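Local coordinates for protein 4-methyl-5(B-hydroxyethyl)-thiazole monophosphate biosynthesis enzyme (PDB 3OT1) that is of unknown function but belongs to the DJ-1/PfpI family and may take part in thiazole monophosphate (thiamine precursor) biosynthesis, at residues A[143-147]-A[148-152]; A[92-95]-A[96-99]. One frame throughout, in Å; residues are numbered along the deposited sequence. Where two conformers were deposited one is given.

Interaction 1 of 2, residues A[143-147]-A[148-152]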
ATOM      1  N   ARG A 143      -3.225  24.471  15.902  1.00 12.89           N
ATOM      2  CA  ARG A 143      -4.030  23.776  14.877  1.00 12.42           C
ATOM      3  C   ARG A 143      -3.590  22.331  14.655  1.00 11.76           C
ATOM      4  O   ARG A 143      -4.270  21.586  13.956  1.00 12.58           O
ATOM      5  CB  ARG A 143      -3.929  24.515  13.544  1.00 12.31           C
ATOM      6  CG  ARG A 143      -4.453  25.963  13.540  1.00 14.45           C
ATOM      7  CD  ARG A 143      -5.968  26.029  13.464  1.00 14.96           C
ATOM      8  NE  ARG A 143      -6.634  25.832  14.752  1.00 16.83           N
ATOM      9  CZ  ARG A 143      -7.933  25.562  14.924  1.00 18.61           C
ATOM     10  NH1 ARG A 143      -8.422  25.430  16.161  1.00 20.73           N
ATOM     11  NH2 ARG A 143      -8.759  25.431  13.887  1.00 18.06           N
ATOM     12  N   LEU A 144      -2.447  21.941  15.209  1.00 10.55           N
ATOM     13  CA  LEU A 144      -1.919  20.587  14.988  1.00 10.33           C
ATOM     14  C   LEU A 144      -2.763  19.539  15.700  1.00  9.85           C
ATOM     15  O   LEU A 144      -2.987  19.623  16.902  1.00 11.48           O
ATOM     16  CB  LEU A 144      -0.472  20.486  15.479  1.00 11.00           C
ATOM     17  CG  LEU A 144       0.169  19.093  15.328  1.00 10.81           C
ATOM     18  CD1 LEU A 144       0.347  18.646  13.868  1.00 11.27           C
ATOM     19  CD2 LEU A 144       1.511  19.135  16.075  1.00 13.45           C
ATOM     20  N   SER A 145      -3.199  18.536  14.940  1.00  9.00           N
ATOM     21  CA  SER A 145      -3.764  17.325  15.475  1.00  8.66           C
ATOM     22  C   SER A 145      -2.711  16.213  15.453  1.00  8.16           C
ATOM     23  O   SER A 145      -1.951  16.092  14.472  1.00  8.72           O
ATOM     24  CB  SER A 145      -4.929  16.901  14.608  1.00  8.06           C
ATOM     25  OG  SER A 145      -5.403  15.643  15.017  1.00  8.80           O
ATOM     26  N   ARG A 146      -2.699  15.384  16.493  1.00  8.52           N
ATOM     27  CA  ARG A 146      -1.893  14.166  16.527  0.50  8.66           C
ATOM     28  C   ARG A 146      -2.736  12.922  16.310  1.00  8.10           C
ATOM     29  O   ARG A 146      -2.271  11.808  16.537  1.00  9.26           O
ATOM     30  CB  ARG A 146      -1.116  14.058  17.843  0.50  9.22           C
ATOM     31  CG  ARG A 146      -0.068  15.148  17.982  0.50 10.20           C
ATOM     32  CD  ARG A 146       0.597  15.171  19.351  0.50 13.51           C
ATOM     33  NE  ARG A 146       1.671  16.161  19.382  0.50 16.10           N
ATOM     34  CZ  ARG A 146       1.490  17.471  19.514  0.50 16.77           C
ATOM     35  NH1 ARG A 146       2.539  18.281  19.524  0.50 17.91           N
ATOM     36  NH2 ARG A 146       0.272  17.981  19.648  0.50 18.15           N
ATOM     37  N   GLN A 147      -3.971  13.104  15.862  1.00  7.75           N
ATOM     38  CA  GLN A 147      -4.771  11.956  15.457  0.50  7.64           C
ATOM     39  C   GLN A 147      -4.138  11.288  14.249  1.00  7.17           C
ATOM     40  O   GLN A 147      -3.570  11.956  13.381  1.00  8.08           O
ATOM     41  CB  GLN A 147      -6.164  12.382  15.045  0.50  7.60           C
ATOM     42  CG  GLN A 147      -7.009  12.995  16.123  0.50  9.03           C
ATOM     43  CD  GLN A 147      -8.072  13.837  15.499  0.50 11.10           C
ATOM     44  OE1 GLN A 147      -7.833  14.978  15.101  0.50 11.61           O
ATOM     45  NE2 GLN A 147      -9.232  13.261  15.340  0.50 12.61           N
ATOM     46  N   ARG A 148      -4.261   9.972  14.188  1.00  7.23           N
ATOM     47  CA  ARG A 148      -3.824   9.233  13.008  1.00  6.86           C
ATOM     48  C   ARG A 148      -4.581   9.693  11.766  1.00  6.31           C
ATOM     49  O   ARG A 148      -3.970   9.784  10.692  1.00  6.83           O
ATOM     50  CB  ARG A 148      -4.000   7.724  13.219  1.00  7.47           C
ATOM     51  CG  ARG A 148      -3.084   7.152  14.293  1.00  8.26           C
ATOM     52  CD  ARG A 148      -3.365   5.706  14.585  1.00  8.96           C
ATOM     53  NE  ARG A 148      -3.003   4.840  13.482  1.00  8.23           N
ATOM     54  CZ  ARG A 148      -1.768   4.416  13.215  1.00  6.94           C
ATOM     55  NH1 ARG A 148      -0.743   4.759  13.983  1.00  8.20           N
ATOM     56  NH2 ARG A 148      -1.587   3.618  12.185  1.00  8.12           N
ATOM     57  N   VAL A 149      -5.879   9.974  11.908  1.00  6.53           N
ATOM     58  CA  VAL A 149      -6.728  10.545  10.867  1.00  6.68           C
ATOM     59  C   VAL A 149      -7.510  11.709  11.498  1.00  6.16           C
ATOM     60  O   VAL A 149      -8.174  11.527  12.501  1.00  7.27           O
ATOM     61  CB  VAL A 149      -7.709   9.493  10.312  1.00  7.29           C
ATOM     62  CG1 VAL A 149      -8.622  10.085   9.250  1.00  8.17           C
ATOM     63  CG2 VAL A 149      -6.971   8.274   9.743  1.00  8.37           C
ATOM     64  N   CYS A 150      -7.365  12.885  10.907  1.00  6.29           N
ATOM     65  CA  CYS A 150      -7.994  14.105  11.384  1.00  6.86           C
ATOM     66  C   CYS A 150      -8.975  14.660  10.345  1.00  6.10           C
ATOM     67  O   CYS A 150      -8.574  14.982   9.214  1.00  7.14           O
ATOM     68  CB  CYS A 150      -6.922  15.150  11.672  1.00  6.55           C
ATOM     69  SG  CYS A 150      -7.576  16.790  12.122  1.00  8.68           S
ATOM     70  N   TYR A 151     -10.249  14.789  10.701  1.00  6.86           N
ATOM     71  CA  TYR A 151     -11.241  15.434   9.866  1.00  7.33           C
ATOM     72  C   TYR A 151     -11.604  16.793  10.451  1.00  7.15           C
ATOM     73  O   TYR A 151     -11.909  16.898  11.636  1.00  9.19           O
ATOM     74  CB  TYR A 151     -12.493  14.567   9.735  1.00  7.82           C
ATOM     75  CG  TYR A 151     -13.525  15.204   8.827  1.00  9.58           C
ATOM     76  CD1 TYR A 151     -13.188  15.584   7.533  1.00 10.61           C
ATOM     77  CD2 TYR A 151     -14.829  15.435   9.242  1.00 11.73           C
ATOM     78  CE1 TYR A 151     -14.093  16.175   6.674  1.00 13.08           C
ATOM     79  CE2 TYR A 151     -15.763  16.010   8.363  1.00 13.14           C
ATOM     80  CZ  TYR A 151     -15.371  16.378   7.088  1.00 13.48           C
ATOM     81  OH  TYR A 151     -16.229  16.981   6.204  1.00 18.97           O
ATOM     82  N   TYR A 152     -11.528  17.815   9.608  1.00  7.80           N
ATOM     83  CA  TYR A 152     -11.905  19.177   9.972  1.00  7.88           C
ATOM     84  C   TYR A 152     -13.073  19.599   9.068  1.00  8.10           C
ATOM     85  O   TYR A 152     -12.900  19.993   7.918  1.00  8.69           O
ATOM     86  CB  TYR A 152     -10.708  20.122   9.833  1.00  8.18           C
ATOM     87  CG  TYR A 152     -10.988  21.506  10.315  1.00  9.23           C
ATOM     88  CD1 TYR A 152     -11.189  21.759  11.664  1.00 10.25           C
ATOM     89  CD2 TYR A 152     -11.078  22.568   9.427  1.00 10.57           C
ATOM     90  CE1 TYR A 152     -11.461  23.046  12.118  1.00 11.92           C
ATOM     91  CE2 TYR A 152     -11.333  23.847   9.883  1.00 12.37           C
ATOM     92  CZ  TYR A 152     -11.528  24.074  11.220  1.00 12.91           C
ATOM     93  OH  TYR A 152     -11.792  25.361  11.649  1.00 16.03           O
TER
HETATM   94  O   HOH W   1     -11.042  14.175  13.436  1.00 16.32           O
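An ST turn at Ser145 shapes the chain as it bends from the loop 143-147 into the edge strand 149-152, where the side chains of Ser145 and Gln147 meet that of Cys150. Gln147 N donates to Ser145 OG at 3.0 Å, with an N-H...O angle of 158°, the secure bond of the turn. In this conformer of Gln147, one of two, the hydroxyl also donates to OE1, in the carbonyl plane and on a lone pair, though the 2.5 Å from OG to OE1 is doubtfully short. Chi1 of Ser145 (173°) sets OG anti to its own backbone N, within reach of both. CB of Ser145 rests on Cys150 SG at 3.6 Å, and Gln147 OE1 lies 3.5 Å from the same sulfur. In the same conformer, Gln147 NE2 donates at 2.8 Å to a water that also accepts from Tyr151 N at 2.9 Å, bridging side chain and strand. Farther from the bend, Tyr152 OH approaches the edge of the Arg143 guanidinium, 3.8 Å from NH2, with the two planes 88° apart; NH2 itself hydrogen-bonds to Gly126 O. Arg148 NH2 forms a salt bridge with Glu168, and NH1 and NH2 hydrogen-bond to the backbone of another chain. Strand 149-152 pairs antiparallel with strand 157-160, while Val149 and Tyr151 pack on helix 166-178.

Interaction 2 of 2, residues A[92-95]-A[96-99]; sequences ALLA and LIDA
Leu93 and Ile97, one helical turn apart on helix 91-102, make the closest apolar side-chain contact between 92-95 and 96-99: their CD1 methyls approach to 3.6 Å as the side chains cross obliquely. In Leu93, chi1 of -172° places CG beside the carbonyl carbon, and chi2 of -74° then turns CD1 toward Ile97. Leu94 meets Ile97 more loosely, its CD2 standing 4.4 Å from Ile97 CD1. Leu96 instead lays CB and CG over the preceding turn, with CG 3.5 Å from Ala92 O.

The backbone hydrogen bonds are four successive i to i+4 links. Leu96 N donates to Ala92 O, Ile97 N to Leu93 O, Asp98 N to Leu94 O and Ala99 N to Ala95 O, all within 2.9 to 3.2 Å. All four are fairly straight.

Charge enters through Asp98. Its first torsion, with CG beside the backbone N, folds the carboxylate back over the preceding turn, leaving CG 3.5 Å from Leu94 O, and OD1 makes a salt bridge with Lys123 NZ.

The helix is amphipathic. Leu93 packs on Pro15 and Leu77, Leu96 on Leu13, and Ile97 on Leu75, Val117 and Phe118, whereas Ala95 is exposed. Regular alpha-helical bonding with an apolar flank against strands 11-16 and 74-77 and helix 113-119 is characteristic of the helices that cover the central sheet in the alpha/beta sandwich of the DJ-1/PfpI family.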
ATOM      1  N   ALA A  92      -0.731  24.156 -11.294  1.00  9.72           N
ATOM      2  CA  ALA A  92      -1.993  23.474 -11.528  1.00  9.97           C
ATOM      3  C   ALA A  92      -2.473  22.759 -10.271  1.00  9.04           C
ATOM      4  O   ALA A  92      -3.666  22.738 -10.002  1.00  9.05           O
ATOM      5  CB  ALA A  92      -1.863  22.477 -12.667  1.00 11.32           C
ATOM      6  N   LEU A  93      -1.573  22.135  -9.517  1.00  7.95           N
ATOM      7  CA  LEU A  93      -1.980  21.414  -8.317  1.00  7.10           C
ATOM      8  C   LEU A  93      -2.555  22.392  -7.301  1.00  7.30           C
ATOM      9  O   LEU A  93      -3.598  22.149  -6.690  1.00  6.48           O
ATOM     10  CB  LEU A  93      -0.797  20.619  -7.743  1.00  7.60           C
ATOM     11  CG  LEU A  93      -0.991  19.619  -6.589  1.00  8.02           C
ATOM     12  CD1 LEU A  93      -1.222  20.341  -5.283  1.00  8.59           C
ATOM     13  CD2 LEU A  93      -2.140  18.627  -6.865  1.00 11.53           C
ATOM     14  N   LEU A  94      -1.830  23.484  -7.072  1.00  7.72           N
ATOM     15  CA  LEU A  94      -2.295  24.471  -6.110  1.00  8.09           C
ATOM     16  C   LEU A  94      -3.654  25.058  -6.507  1.00  7.99           C
ATOM     17  O   LEU A  94      -4.517  25.250  -5.656  1.00  7.97           O
ATOM     18  CB  LEU A  94      -1.257  25.577  -5.931  1.00  8.92           C
ATOM     19  CG  LEU A  94       0.096  25.116  -5.367  1.00  9.46           C
ATOM     20  CD1 LEU A  94       1.067  26.316  -5.324  1.00 12.02           C
ATOM     21  CD2 LEU A  94      -0.010  24.481  -3.994  1.00 10.75           C
ATOM     22  N   ALA A  95      -3.843  25.310  -7.796  1.00  7.87           N
ATOM     23  CA  ALA A  95      -5.125  25.776  -8.298  1.00  8.61           C
ATOM     24  C   ALA A  95      -6.237  24.751  -8.078  1.00  7.99           C
ATOM     25  O   ALA A  95      -7.372  25.142  -7.805  1.00  8.29           O
ATOM     26  CB  ALA A  95      -5.000  26.154  -9.797  1.00 10.08           C
ATOM     27  N   LEU A  96      -5.945  23.453  -8.232  1.00  7.43           N
ATOM     28  CA  LEU A  96      -6.957  22.437  -8.001  1.00  7.75           C
ATOM     29  C   LEU A  96      -7.361  22.413  -6.542  1.00  6.28           C
ATOM     30  O   LEU A  96      -8.513  22.183  -6.241  1.00  6.99           O
ATOM     31  CB  LEU A  96      -6.464  21.056  -8.428  1.00  8.59           C
ATOM     32  CG  LEU A  96      -6.541  20.830  -9.920  1.00  8.99           C
ATOM     33  CD1 LEU A  96      -5.705  19.637 -10.295  1.00 12.47           C
ATOM     34  CD2 LEU A  96      -7.979  20.624 -10.415  1.00 11.46           C
ATOM     35  N   ILE A  97      -6.412  22.602  -5.627  1.00  6.34           N
ATOM     36  CA  ILE A  97      -6.793  22.668  -4.215  1.00  6.84           C
ATOM     37  C   ILE A  97      -7.821  23.793  -4.010  1.00  6.80           C
ATOM     38  O   ILE A  97      -8.846  23.596  -3.355  1.00  7.75           O
ATOM     39  CB  ILE A  97      -5.582  22.862  -3.296  1.00  6.58           C
ATOM     40  CG1 ILE A  97      -4.659  21.629  -3.346  1.00  7.39           C
ATOM     41  CG2 ILE A  97      -6.032  23.185  -1.872  1.00  8.40           C
ATOM     42  CD1 ILE A  97      -3.303  21.892  -2.731  1.00  8.23           C
ATOM     43  N   ASP A  98      -7.547  24.960  -4.577  1.00  6.95           N
ATOM     44  CA  ASP A  98      -8.469  26.088  -4.485  1.00  7.36           C
ATOM     45  C   ASP A  98      -9.833  25.732  -5.104  1.00  6.56           C
ATOM     46  O   ASP A  98     -10.875  26.015  -4.536  1.00  7.59           O
ATOM     47  CB  ASP A  98      -7.918  27.298  -5.224  1.00  8.20           C
ATOM     48  CG  ASP A  98      -6.607  27.842  -4.662  1.00 11.29           C
ATOM     49  OD1 ASP A  98      -6.263  27.550  -3.523  1.00 12.70           O
ATOM     50  OD2 ASP A  98      -5.923  28.572  -5.422  1.00 12.88           O
ATOM     51  N   ALA A  99      -9.796  25.109  -6.273  1.00  6.74           N
ATOM     52  CA  ALA A  99     -11.039  24.812  -6.997  1.00  7.35           C
ATOM     53  C   ALA A  99     -11.907  23.823  -6.231  1.00  7.48           C
ATOM     54  O   ALA A  99     -13.112  24.038  -6.096  1.00  9.43           O
ATOM     55  CB  ALA A  99     -10.750  24.308  -8.405  1.00  9.10           C
TER

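Interactions 1 and 2 lie in series along the chain and do not touch, their centres about 22 Å apart and their nearest atoms about 12 Å. Both are partly buried, but they serve different parts of the central sheet. Interaction 2 belongs to a helix whose leucine and isoleucine side chains pack on inner strands, and its polar links are mainly repeated backbone bonds. Interaction 1 sits at the outermost strand of the sheet, where a loop turns back; there a side-chain hydroxyl, an amide and a bridging water make the polar links, and the cysteine sulfur packs against the hydroxyl-bearing and amide side chains. Each carries a charged residue in a salt bridge, but only interaction 1 reaches another chain of the assembly.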